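Local atomic coordinates of beta-glucosidase (Saccharopolyspora erythraea D, PDB entry 5M6G), a protein that probably hydrolyses terminal, non-reducing beta-D-glucosyl residues with release of beta-D-glucose, as a member of glycoside hydrolase family 3. Residues Gln245-Ser251 / Tyr278-Gly283; Asp439-Asn443 / Ser455-Thr460; Ala494-Glu500 / Val535-Gly541; Arg510-Leu514 / Met588-Leu594. All coordinates share one frame; numbering follows the deposited sequence.

From the N terminus, interaction 1 comes first: within the family 3 N-terminal domain, of the TIM-barrel clan, strands 247-248 and 280-281 pair and close a loop containing helices 252-259 and 261-268. The other three lie in the C-terminal domain. Interaction 2 closes a short loop by laying 455-460 over the start of helix 441-445. Interaction 3 then joins strands 493-499 and 534-539 around helix 518-528, and touches interaction 2 where Asn-443 O packs on Val-539 CG1 at 3.7 Å. Interaction 4 crosses interaction 3 in chain order, since 510-514 lies between the two strands and 588-594 after both. Interactions 1 and 4 have centres about 21 Å apart.

Interaction 1: Gln245-Ser251 / Tyr278-Gly283; sequences QGNTEIS and YSSWNG
Trp-281 and Asn-282 converge on Ile-250 through different first torsions: CG of Trp-281 stands trans to its own backbone N (chi1 176°), whereas CG of Asn-282 swings back beside the N of its residue (chi1 -68°). The indole NE1 reaches Ile-250 O at 2.9 Å and the amide ND2 of Asn-282 reaches the same oxygen at 3.0 Å, arriving from opposite faces of the carbonyl plane. ND2 also lies over one face of the indole, near its rim.

Behind this clamp, strands 247-248 and 280-281 pair in parallel, in a small mixed sheet whose third strand, 284-285, lies antiparallel on the far side of 280-281. The backbone bonds alternate: Ser-280 N gives to Gly-246 O, Thr-248 N to Ser-280 O at 2.8 Å, and Asn-282 N to Thr-248 O. Asn-247 continues the pairing with its side chain, OD1 accepting from Gly-283 N at 2.9 Å. Glycine suits this turn, because its backbone angles would press a CB against the preceding carbonyl oxygen. A water bridges Gln-245 O and Ser-280 OG.

At the other end the extended Gln-245 runs alongside Tyr-278, its amide turned 45° from the ring and NE2 3.2 Å from CD2. The phenol OH bonds to Tyr-311 O, and the ring lies near the sorbitol-binding Asp-310 and Glu-505.

Asparagine and tryptophan suit the far end because each supplies a side-chain N-H where the short strands run out. The chemistry implies a contact held largely by polar groups, with Ile-250 O gripped twice and therefore well satisfied.

Interaction 2: Asp439-Asn443 / Ser455-Thr460; sequences DDIGN and SSGDIT
Asp-440 caps the N terminus of helix 441-445 and also ties it to Gly-457 in the loop laid over that end. From CB, the first torsion (chi1 -163°) sends CG away from the backbone N of Asp-440, and CG comes within 3.3 Å of Gly-457 N. OD1 does most of the work. It accepts from Asn-443 N, the capping bond, on its anti side, and on its syn side from Gly-457 N in a nearly straight bond of 2.8 Å. The two donors approach from opposite faces of the carboxylate. OD2, the other branch, lies 3.1 Å from Gly-457 N and also meets Ser-456 CB. Aspartate suits the cap: its short acceptor meets a first-turn N-H, and its negative charge would probably be steadied by the positive end of the helix.

Gly-457 returns a bond, its O receiving Gly-442 N. Beside this, Ile-441 packs CG2 on Thr-460 CG2 at 4.0 Å, its branched chain crossing the threonine at about a right angle. Asn-443 accepts Ser-456 OG on a lone pair of OD1, while its ND2 bonds to Lys-436 O. Gly-442 must be small, for a CB would strike Ser-455 O; its CA-H points at that oxygen, with CA and O 3.1 Å apart.

Interaction 3: Ala494-Glu500 / Val535-Gly541; sequences AIAVVGE and VVVTVSG
Ala-494 starts the pairing, its O accepting Val-535 N at 2.8 Å. Ile-495 next turns its side chain to the face shared by Val-535 and Val-537, and its CG2 runs beside Val-537 CG2 at 3.9 Å. Ala-496 uses both backbone groups, N to Val-535 O and O from Val-537 N, while its small CB fits beneath helix 518-528. That helix links the two parallel strands, 30° apart, in a beta-alpha-beta crossover at the centre of the mixed sheet. Val-497 packs CG1 on Val-539 CG2 at 3.6 Å, on the face covered by helix 465-472; beta-branched residues suit such buried strands. Val-498 points the other way and meets Val-536 CG1 through CG2 at 4.0 Å. Its N gives to Val-537 O, and its O accepts from Val-539 N. Gly-499 lies where a CB would collide with Val-539 O, and its CA approaches that oxygen instead. Glu-500 N still bonds to Val-539 O, but the extended side chain carries OE1 past Ser-540 CB to Gly-541 N, 2.7 Å away. OE1 also bonds to Tyr-503 OH, and OE2 forms a salt bridge with Arg-542. Replacing Glu-500 by an alanine would probably leave Gly-541 N without this acceptor and Arg-542 without its counter-charge.

Interaction 4: Arg510-Leu514 / Met588-Leu594; sequences RPGGL and MRSFDQL
A type I beta turn, Arg-510 to Gly-513, receives the ring of Phe-591, the first residue of a 3-10 segment. Gly-513 CA lies over one face, 3.6 Å from the Phe-591 ring centroid and 19° off the normal, a CH-pi contact. Two carbonyls of the turn meet the ring at its edge: Arg-510 O is 3.5 Å from Phe-591 CZ, and Pro-511 O is 3.4 Å from the same carbon. The slightly positive C-H rim of the aromatic suits these oxygens, and glycine suits the last place in the turn, where a CB would press on the preceding carbonyl. CG of Phe-591 is set opposite its backbone N (chi1 -173°), which extends the ring toward the turn.

Leu-514 adds the apolar part. Its CG lies 4.1 Å from Phe-591 CE1, and its CD1 touches both Met-588 CE at 3.8 Å and Leu-594 CD1 at 3.9 Å. With a serine in place of Phe-591, the Gly-513 CA-H would probably lose its pi partner and a gap would open beside Leu-514.

Arg-189, from the N-terminal domain, packs against Phe-591 and Leu-594; the turn itself belongs to the loop between strand 493-499 and helix 518-528, and its partner to the loop after helix 567-573.

Interaction 1: Gln245-Ser251 / Tyr278-Gly283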
loop_
_atom_site.group_PDB
_atom_site.type_symbol
_atom_site.label_atom_id
_atom_site.label_comp_id
_atom_site.label_asym_id
_atom_site.label_seq_id
_atom_site.Cartn_x
_atom_site.Cartn_y
_atom_site.Cartn_z
ATOM N N GLN A 245 2.446 -7.581 -13.004
ATOM C CA GLN A 245 1.549 -7.423 -14.154
ATOM C C GLN A 245 1.479 -8.704 -14.994
ATOM O O GLN A 245 1.030 -8.674 -16.141
ATOM C CB GLN A 245 1.955 -6.227 -15.024
ATOM C CG GLN A 245 2.237 -4.957 -14.208
ATOM C CD GLN A 245 2.455 -3.716 -15.064
ATOM O OE1 GLN A 245 2.426 -3.769 -16.304
ATOM N NE2 GLN A 245 2.710 -2.590 -14.395
ATOM N N GLY A 246 1.917 -9.824 -14.416
ATOM C CA GLY A 246 2.020 -11.083 -15.117
ATOM C C GLY A 246 0.698 -11.799 -15.290
ATOM O O GLY A 246 -0.383 -11.206 -15.259
ATOM N N ASN A 247 0.799 -13.113 -15.469
ATOM C CA ASN A 247 -0.342 -13.952 -15.806
ATOM C C ASN A 247 -0.543 -14.937 -14.668
ATOM O O ASN A 247 0.379 -15.683 -14.318
ATOM C CB ASN A 247 -0.108 -14.677 -17.137
ATOM C CG ASN A 247 -1.304 -15.517 -17.574
ATOM O OD1 ASN A 247 -2.424 -15.304 -17.121
ATOM N ND2 ASN A 247 -1.062 -16.482 -18.466
ATOM N N THR A 248 -1.731 -14.925 -14.079
ATOM C CA THR A 248 -2.055 -15.841 -12.992
ATOM C C THR A 248 -2.730 -17.070 -13.591
ATOM O O THR A 248 -3.884 -17.010 -14.028
ATOM C CB THR A 248 -2.941 -15.153 -11.962
ATOM O OG1 THR A 248 -2.178 -14.126 -11.322
ATOM C CG2 THR A 248 -3.419 -16.143 -10.922
ATOM N N GLU A 249 -1.999 -18.179 -13.632
ATOM C CA GLU A 249 -2.416 -19.359 -14.382
ATOM C C GLU A 249 -2.840 -20.427 -13.381
ATOM O O GLU A 249 -2.067 -21.312 -13.032
ATOM C CB GLU A 249 -1.285 -19.832 -15.273
ATOM C CG GLU A 249 -0.616 -18.704 -16.049
ATOM C CD GLU A 249 0.565 -19.197 -16.871
ATOM O OE1 GLU A 249 0.340 -20.004 -17.801
ATOM O OE2 GLU A 249 1.715 -18.799 -16.574
ATOM N N ILE A 250 -4.083 -20.319 -12.903
ATOM C CA ILE A 250 -4.624 -21.184 -11.865
ATOM C C ILE A 250 -6.096 -21.450 -12.166
ATOM O O ILE A 250 -6.742 -20.733 -12.931
ATOM C CB ILE A 250 -4.474 -20.578 -10.447
ATOM C CG1 ILE A 250 -5.341 -19.325 -10.306
ATOM C CG2 ILE A 250 -3.009 -20.230 -10.129
ATOM C CD1 ILE A 250 -5.216 -18.678 -8.920
ATOM N N SER A 251 -6.628 -22.503 -11.553
ATOM C CA SER A 251 -8.029 -22.833 -11.752
ATOM C C SER A 251 -8.921 -21.754 -11.140
ATOM O O SER A 251 -8.496 -20.967 -10.284
ATOM C CB SER A 251 -8.354 -24.175 -11.112
ATOM O OG SER A 251 -8.284 -24.060 -9.703
ATOM N N TYR A 278 -3.599 -4.991 -13.163
ATOM C CA TYR A 278 -2.917 -5.098 -14.450
ATOM C C TYR A 278 -2.794 -6.541 -14.917
ATOM O O TYR A 278 -2.669 -6.786 -16.121
ATOM C CB TYR A 278 -1.497 -4.551 -14.358
ATOM C CG TYR A 278 -1.283 -3.073 -14.255
ATOM C CD1 TYR A 278 -1.988 -2.171 -15.040
ATOM C CD2 TYR A 278 -0.309 -2.578 -13.387
ATOM C CE1 TYR A 278 -1.741 -0.794 -14.936
ATOM C CE2 TYR A 278 -0.055 -1.226 -13.275
ATOM C CZ TYR A 278 -0.764 -0.340 -14.048
ATOM O OH TYR A 278 -0.479 0.992 -13.917
ATOM N N SER A 279 -2.766 -7.493 -13.985
ATOM C CA SER A 279 -2.421 -8.873 -14.312
ATOM C C SER A 279 -3.537 -9.538 -15.123
ATOM O O SER A 279 -4.591 -8.952 -15.391
ATOM C CB SER A 279 -2.124 -9.654 -13.035
ATOM O OG SER A 279 -3.248 -9.691 -12.179
ATOM N N SER A 280 -3.291 -10.791 -15.520
ATOM C CA SER A 280 -4.240 -11.601 -16.268
ATOM C C SER A 280 -4.606 -12.848 -15.476
ATOM O O SER A 280 -3.888 -13.271 -14.563
ATOM C CB SER A 280 -3.674 -12.028 -17.630
ATOM O OG SER A 280 -3.352 -10.910 -18.435
ATOM N N TRP A 281 -5.732 -13.444 -15.842
ATOM C CA TRP A 281 -6.141 -14.735 -15.303
ATOM C C TRP A 281 -6.259 -15.686 -16.485
ATOM O O TRP A 281 -7.093 -15.475 -17.374
ATOM C CB TRP A 281 -7.449 -14.646 -14.518
ATOM C CG TRP A 281 -7.915 -16.000 -14.033
ATOM C CD1 TRP A 281 -7.170 -16.934 -13.361
ATOM C CD2 TRP A 281 -9.223 -16.578 -14.197
ATOM N NE1 TRP A 281 -7.932 -18.050 -13.099
ATOM C CE2 TRP A 281 -9.193 -17.858 -13.602
ATOM C CE3 TRP A 281 -10.412 -16.138 -14.785
ATOM C CZ2 TRP A 281 -10.307 -18.700 -13.578
ATOM C CZ3 TRP A 281 -11.521 -16.977 -14.757
ATOM C CH2 TRP A 281 -11.459 -18.240 -14.156
ATOM N N ASN A 282 -5.386 -16.699 -16.506
ATOM C CA ASN A 282 -5.320 -17.680 -17.590
ATOM C C ASN A 282 -5.264 -16.998 -18.953
ATOM O O ASN A 282 -5.938 -17.400 -19.902
ATOM C CB ASN A 282 -6.486 -18.663 -17.505
ATOM C CG ASN A 282 -6.381 -19.572 -16.297
ATOM O OD1 ASN A 282 -5.277 -19.875 -15.831
ATOM N ND2 ASN A 282 -7.519 -19.997 -15.772
ATOM N N GLY A 283 -4.453 -15.945 -19.043
ATOM C CA GLY A 283 -4.250 -15.231 -20.282
ATOM C C GLY A 283 -5.276 -14.165 -20.604
ATOM O O GLY A 283 -5.125 -13.482 -21.623
HETATM O O HOH W 1 -0.970 -9.487 -18.035
HETATM O O HOH W 2 -4.404 -11.906 -12.151
#

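Interaction 2: Asp439-Asn443 / Ser455-Thr460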
loop_
_atom_site.group_PDB
_atom_site.type_symbol
_atom_site.label_atom_id
_atom_site.label_comp_id
_atom_site.label_asym_id
_atom_site.label_seq_id
_atom_site.Cartn_x
_atom_site.Cartn_y
_atom_site.Cartn_z
ATOM N N ASP A 439 21.031 2.947 9.447
ATOM C CA ASP A 439 20.940 4.376 9.729
ATOM C C ASP A 439 20.369 5.093 8.509
ATOM O O ASP A 439 20.956 6.025 7.965
ATOM C CB ASP A 439 22.314 4.948 10.094
ATOM C CG ASP A 439 22.240 6.370 10.636
ATOM O OD1 ASP A 439 21.238 6.710 11.293
ATOM O OD2 ASP A 439 23.198 7.149 10.423
ATOM N N ASP A 440 19.190 4.666 8.057
ATOM C CA ASP A 440 18.687 5.183 6.785
ATOM C C ASP A 440 17.163 5.149 6.823
ATOM O O ASP A 440 16.560 4.082 6.693
ATOM C CB ASP A 440 19.243 4.378 5.619
ATOM C CG ASP A 440 19.093 5.096 4.290
ATOM O OD1 ASP A 440 17.948 5.261 3.819
ATOM O OD2 ASP A 440 20.126 5.492 3.710
ATOM N N ILE A 441 16.559 6.329 6.999
ATOM C CA ILE A 441 15.103 6.445 7.044
ATOM C C ILE A 441 14.487 5.872 5.778
ATOM O O ILE A 441 13.502 5.122 5.824
ATOM C CB ILE A 441 14.700 7.917 7.241
ATOM C CG1 ILE A 441 15.164 8.418 8.611
ATOM C CG2 ILE A 441 13.205 8.095 7.039
ATOM C CD1 ILE A 441 14.405 7.805 9.768
ATOM N N GLY A 442 15.053 6.223 4.625
ATOM C CA GLY A 442 14.449 5.795 3.372
ATOM C C GLY A 442 14.552 4.294 3.157
ATOM O O GLY A 442 13.601 3.661 2.696
ATOM N N ASN A 443 15.705 3.701 3.481
ATOM C CA ASN A 443 15.827 2.249 3.343
ATOM C C ASN A 443 14.880 1.525 4.294
ATOM O O ASN A 443 14.269 0.514 3.925
ATOM C CB ASN A 443 17.268 1.790 3.584
ATOM C CG ASN A 443 18.222 2.216 2.477
ATOM O OD1 ASN A 443 17.800 2.667 1.409
ATOM N ND2 ASN A 443 19.527 2.078 2.738
ATOM N N SER A 455 13.517 5.804 -1.785
ATOM C CA SER A 455 14.922 6.122 -2.015
ATOM C C SER A 455 15.663 6.035 -0.693
ATOM O O SER A 455 15.059 6.024 0.379
ATOM C CB SER A 455 15.098 7.510 -2.629
ATOM O OG SER A 455 14.640 8.501 -1.738
ATOM N N SER A 456 16.991 6.001 -0.788
ATOM C CA SER A 456 17.846 5.976 0.386
ATOM C C SER A 456 18.084 7.386 0.918
ATOM O O SER A 456 18.069 8.367 0.173
ATOM C CB SER A 456 19.183 5.314 0.050
ATOM O OG SER A 456 18.991 3.987 -0.403
ATOM N N GLY A 457 18.315 7.482 2.220
ATOM C CA GLY A 457 18.668 8.740 2.843
ATOM C C GLY A 457 17.588 9.229 3.792
ATOM O O GLY A 457 16.586 8.557 4.058
ATOM N N ASP A 458 17.804 10.447 4.290
ATOM C CA ASP A 458 16.925 11.058 5.285
ATOM C C ASP A 458 15.782 11.779 4.571
ATOM O O ASP A 458 15.719 13.005 4.499
ATOM C CB ASP A 458 17.716 12.007 6.178
ATOM C CG ASP A 458 17.040 12.248 7.502
ATOM O OD1 ASP A 458 15.861 11.878 7.628
ATOM O OD2 ASP A 458 17.679 12.804 8.422
ATOM N N ILE A 459 14.847 10.979 4.048
ATOM C CA ILE A 459 13.841 11.517 3.137
ATOM C C ILE A 459 12.592 12.040 3.830
ATOM O O ILE A 459 11.781 12.721 3.183
ATOM C CB ILE A 459 13.437 10.458 2.096
ATOM C CG1 ILE A 459 12.798 9.244 2.777
ATOM C CG2 ILE A 459 14.652 10.033 1.296
ATOM C CD1 ILE A 459 12.270 8.183 1.742
ATOM N N THR A 460 12.393 11.736 5.108
ATOM C CA THR A 460 11.264 12.299 5.841
ATOM C C THR A 460 11.558 12.175 7.326
ATOM O O THR A 460 12.566 11.590 7.733
ATOM C CB THR A 460 9.934 11.616 5.474
ATOM O OG1 THR A 460 8.838 12.350 6.040
ATOM C CG2 THR A 460 9.901 10.169 5.987
HETATM O O HOH W 3 12.268 5.035 0.625
#

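Interaction 3: Ala494-Glu500 / Val535-Gly541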
loop_
_atom_site.group_PDB
_atom_site.type_symbol
_atom_site.label_atom_id
_atom_site.label_comp_id
_atom_site.label_asym_id
_atom_site.label_seq_id
_atom_site.Cartn_x
_atom_site.Cartn_y
_atom_site.Cartn_z
ATOM N N ALA A 494 27.642 -7.184 18.149
ATOM C CA ALA A 494 27.620 -6.446 16.894
ATOM C C ALA A 494 26.287 -6.692 16.205
ATOM O O ALA A 494 25.836 -7.838 16.117
ATOM C CB ALA A 494 28.780 -6.854 15.975
ATOM N N ILE A 495 25.674 -5.617 15.708
ATOM C CA ILE A 495 24.361 -5.661 15.067
ATOM C C ILE A 495 24.539 -5.260 13.612
ATOM O O ILE A 495 25.014 -4.157 13.321
ATOM C CB ILE A 495 23.352 -4.733 15.767
ATOM C CG1 ILE A 495 23.259 -5.082 17.251
ATOM C CG2 ILE A 495 21.968 -4.819 15.091
ATOM C CD1 ILE A 495 22.687 -3.959 18.088
ATOM N N ALA A 496 24.140 -6.140 12.697
ATOM C CA ALA A 496 24.270 -5.899 11.266
ATOM C C ALA A 496 22.869 -5.758 10.683
ATOM O O ALA A 496 22.134 -6.742 10.580
ATOM C CB ALA A 496 25.038 -7.032 10.585
ATOM N N VAL A 497 22.502 -4.540 10.302
ATOM C CA VAL A 497 21.183 -4.265 9.744
ATOM C C VAL A 497 21.354 -4.239 8.233
ATOM O O VAL A 497 21.846 -3.259 7.671
ATOM C CB VAL A 497 20.596 -2.958 10.285
ATOM C CG1 VAL A 497 19.115 -2.864 9.925
ATOM C CG2 VAL A 497 20.779 -2.890 11.791
ATOM N N VAL A 498 20.931 -5.321 7.575
ATOM C CA VAL A 498 21.183 -5.541 6.157
ATOM C C VAL A 498 19.851 -5.636 5.411
ATOM O O VAL A 498 18.788 -5.365 5.983
ATOM C CB VAL A 498 22.031 -6.815 5.959
ATOM C CG1 VAL A 498 23.394 -6.692 6.683
ATOM C CG2 VAL A 498 21.279 -8.029 6.469
ATOM N N GLY A 499 19.889 -6.002 4.125
ATOM C CA GLY A 499 18.680 -6.304 3.378
ATOM C C GLY A 499 18.551 -5.457 2.116
ATOM O O GLY A 499 19.545 -5.120 1.464
ATOM N N GLU A 500 17.307 -5.122 1.773
ATOM C CA GLU A 500 17.029 -4.498 0.490
ATOM C C GLU A 500 17.013 -2.978 0.598
ATOM O O GLU A 500 16.830 -2.411 1.673
ATOM C CB GLU A 500 15.681 -4.976 -0.049
ATOM C CG GLU A 500 15.510 -6.482 -0.055
ATOM C CD GLU A 500 14.207 -6.898 -0.721
ATOM O OE1 GLU A 500 13.131 -6.726 -0.109
ATOM O OE2 GLU A 500 14.273 -7.373 -1.874
ATOM N N VAL A 535 24.273 -10.155 15.781
ATOM C CA VAL A 535 22.831 -10.083 15.585
ATOM C C VAL A 535 22.599 -9.563 14.178
ATOM O O VAL A 535 23.024 -8.450 13.846
ATOM C CB VAL A 535 22.177 -9.146 16.614
ATOM C CG1 VAL A 535 20.670 -9.002 16.352
ATOM C CG2 VAL A 535 22.451 -9.624 18.042
ATOM N N VAL A 536 21.920 -10.340 13.348
ATOM C CA VAL A 536 21.605 -9.901 11.998
ATOM C C VAL A 536 20.146 -9.465 11.957
ATOM O O VAL A 536 19.255 -10.156 12.469
ATOM C CB VAL A 536 21.911 -10.999 10.964
ATOM C CG1 VAL A 536 21.403 -10.588 9.593
ATOM C CG2 VAL A 536 23.434 -11.258 10.929
ATOM N N VAL A 537 19.906 -8.303 11.369
ATOM C CA VAL A 537 18.574 -7.729 11.264
ATOM C C VAL A 537 18.293 -7.514 9.787
ATOM O O VAL A 537 19.025 -6.779 9.118
ATOM C CB VAL A 537 18.470 -6.410 12.047
ATOM C CG1 VAL A 537 17.049 -5.860 11.962
ATOM C CG2 VAL A 537 18.891 -6.628 13.492
ATOM N N THR A 538 17.259 -8.176 9.263
ATOM C CA THR A 538 16.915 -8.015 7.856
ATOM C C THR A 538 15.872 -6.911 7.734
ATOM O O THR A 538 14.794 -6.991 8.335
ATOM C CB THR A 538 16.407 -9.317 7.217
ATOM O OG1 THR A 538 15.275 -9.828 7.937
ATOM C CG2 THR A 538 17.522 -10.371 7.165
ATOM N N VAL A 539 16.218 -5.864 7.001
ATOM C CA VAL A 539 15.263 -4.853 6.562
ATOM C C VAL A 539 14.973 -5.178 5.106
ATOM O O VAL A 539 15.828 -4.976 4.237
ATOM C CB VAL A 539 15.814 -3.432 6.737
ATOM C CG1 VAL A 539 14.895 -2.389 6.049
ATOM C CG2 VAL A 539 15.939 -3.107 8.203
ATOM N N SER A 540 13.782 -5.708 4.836
ATOM C CA SER A 540 13.489 -6.242 3.513
ATOM C C SER A 540 11.986 -6.291 3.316
ATOM O O SER A 540 11.221 -6.289 4.279
ATOM C CB SER A 540 14.073 -7.646 3.341
ATOM O OG SER A 540 13.434 -8.564 4.215
ATOM N N GLY A 541 11.575 -6.384 2.057
ATOM C CA GLY A 541 10.163 -6.527 1.760
ATOM C C GLY A 541 9.646 -7.949 1.683
ATOM O O GLY A 541 8.479 -8.160 1.336
#

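Interaction 4: Arg510-Leu514 / Met588-Leu594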
loop_
_atom_site.group_PDB
_atom_site.type_symbol
_atom_site.label_atom_id
_atom_site.label_comp_id
_atom_site.label_asym_id
_atom_site.label_seq_id
_atom_site.Cartn_x
_atom_site.Cartn_y
_atom_site.Cartn_z
ATOM N N ARG A 510 12.395 -9.934 -8.707
ATOM C CA ARG A 510 13.729 -10.513 -8.544
ATOM C C ARG A 510 13.766 -11.922 -9.126
ATOM O O ARG A 510 13.914 -12.908 -8.396
ATOM C CB ARG A 510 14.132 -10.524 -7.071
ATOM C CG ARG A 510 14.327 -9.150 -6.473
ATOM C CD ARG A 510 15.512 -8.418 -7.100
ATOM N NE ARG A 510 15.678 -7.089 -6.510
ATOM C CZ ARG A 510 15.193 -5.962 -7.029
ATOM N NH1 ARG A 510 14.502 -5.985 -8.173
ATOM N NH2 ARG A 510 15.398 -4.806 -6.402
ATOM N N PRO A 511 13.665 -12.055 -10.450
ATOM C CA PRO A 511 13.814 -13.392 -11.041
ATOM C C PRO A 511 15.214 -13.949 -10.881
ATOM O O PRO A 511 15.394 -15.171 -10.978
ATOM C CB PRO A 511 13.458 -13.172 -12.515
ATOM C CG PRO A 511 13.746 -11.725 -12.768
ATOM C CD PRO A 511 13.470 -11.006 -11.474
ATOM N N GLY A 512 16.208 -13.097 -10.604
ATOM C CA GLY A 512 17.588 -13.545 -10.589
ATOM C C GLY A 512 18.065 -14.124 -9.274
ATOM O O GLY A 512 19.120 -14.762 -9.248
ATOM N N GLY A 513 17.343 -13.911 -8.191
ATOM C CA GLY A 513 17.798 -14.387 -6.894
ATOM C C GLY A 513 17.390 -13.441 -5.783
ATOM O O GLY A 513 17.052 -12.277 -6.001
ATOM N N LEU A 514 17.439 -13.960 -4.547
ATOM C CA LEU A 514 17.115 -13.177 -3.359
ATOM C C LEU A 514 18.173 -13.302 -2.267
ATOM O O LEU A 514 17.879 -13.029 -1.100
ATOM C CB LEU A 514 15.744 -13.569 -2.802
ATOM C CG LEU A 514 14.552 -12.967 -3.562
ATOM C CD1 LEU A 514 13.236 -13.621 -3.161
ATOM C CD2 LEU A 514 14.479 -11.462 -3.343
ATOM N N MET A 588 12.016 -19.512 2.519
ATOM C CA MET A 588 12.637 -20.524 1.666
ATOM C C MET A 588 13.935 -21.086 2.262
ATOM O O MET A 588 14.718 -20.373 2.902
ATOM C CB MET A 588 12.941 -19.921 0.292
ATOM C CG MET A 588 14.118 -18.931 0.322
ATOM S SD MET A 588 14.290 -17.879 -1.116
ATOM C CE MET A 588 13.427 -16.401 -0.562
ATOM N N ARG A 589 14.167 -22.392 2.028
ATOM C CA ARG A 589 15.509 -22.951 2.181
ATOM C C ARG A 589 16.381 -22.588 0.992
ATOM O O ARG A 589 17.611 -22.558 1.104
ATOM C CB ARG A 589 15.479 -24.482 2.293
ATOM C CG ARG A 589 15.091 -25.025 3.637
ATOM C CD ARG A 589 15.313 -26.545 3.708
ATOM N NE ARG A 589 14.674 -27.082 4.902
ATOM C CZ ARG A 589 15.188 -27.002 6.122
ATOM N NH1 ARG A 589 16.359 -26.401 6.319
ATOM N NH2 ARG A 589 14.521 -27.509 7.149
ATOM N N SER A 590 15.751 -22.335 -0.148
ATOM C CA SER A 590 16.460 -22.109 -1.392
ATOM C C SER A 590 15.553 -21.317 -2.318
ATOM O O SER A 590 14.343 -21.550 -2.353
ATOM C CB SER A 590 16.863 -23.438 -2.042
ATOM O OG SER A 590 17.202 -23.250 -3.395
ATOM N N PHE A 591 16.152 -20.376 -3.051
ATOM C CA PHE A 591 15.459 -19.683 -4.133
ATOM C C PHE A 591 14.777 -20.661 -5.093
ATOM O O PHE A 591 13.733 -20.340 -5.679
ATOM C CB PHE A 591 16.478 -18.813 -4.868
ATOM C CG PHE A 591 15.890 -17.911 -5.894
ATOM C CD1 PHE A 591 15.276 -16.716 -5.516
ATOM C CD2 PHE A 591 15.972 -18.234 -7.242
ATOM C CE1 PHE A 591 14.734 -15.866 -6.468
ATOM C CE2 PHE A 591 15.433 -17.395 -8.203
ATOM C CZ PHE A 591 14.816 -16.198 -7.813
ATOM N N ASP A 592 15.341 -21.864 -5.254
ATOM C CA ASP A 592 14.788 -22.863 -6.161
ATOM C C ASP A 592 13.412 -23.364 -5.737
ATOM O O ASP A 592 12.724 -23.996 -6.545
ATOM C CB ASP A 592 15.751 -24.054 -6.276
ATOM C CG ASP A 592 17.045 -23.696 -6.986
ATOM O OD1 ASP A 592 17.090 -22.629 -7.635
ATOM O OD2 ASP A 592 18.016 -24.483 -6.906
ATOM N N GLN A 593 13.006 -23.127 -4.490
ATOM C CA GLN A 593 11.691 -23.551 -4.020
ATOM C C GLN A 593 10.586 -22.568 -4.372
ATOM O O GLN A 593 9.406 -22.925 -4.260
ATOM C CB GLN A 593 11.686 -23.730 -2.501
ATOM C CG GLN A 593 12.511 -24.910 -1.963
ATOM C CD GLN A 593 12.679 -24.822 -0.458
ATOM O OE1 GLN A 593 13.009 -23.758 0.078
ATOM N NE2 GLN A 593 12.414 -25.921 0.238
ATOM N N LEU A 594 10.921 -21.336 -4.743
ATOM C CA LEU A 594 9.879 -20.369 -5.059
ATOM C C LEU A 594 9.091 -20.832 -6.282
ATOM O O LEU A 594 9.674 -21.336 -7.241
ATOM C CB LEU A 594 10.469 -18.979 -5.305
ATOM C CG LEU A 594 11.312 -18.424 -4.166
ATOM C CD1 LEU A 594 11.631 -16.967 -4.451
ATOM C CD2 LEU A 594 10.560 -18.583 -2.849
#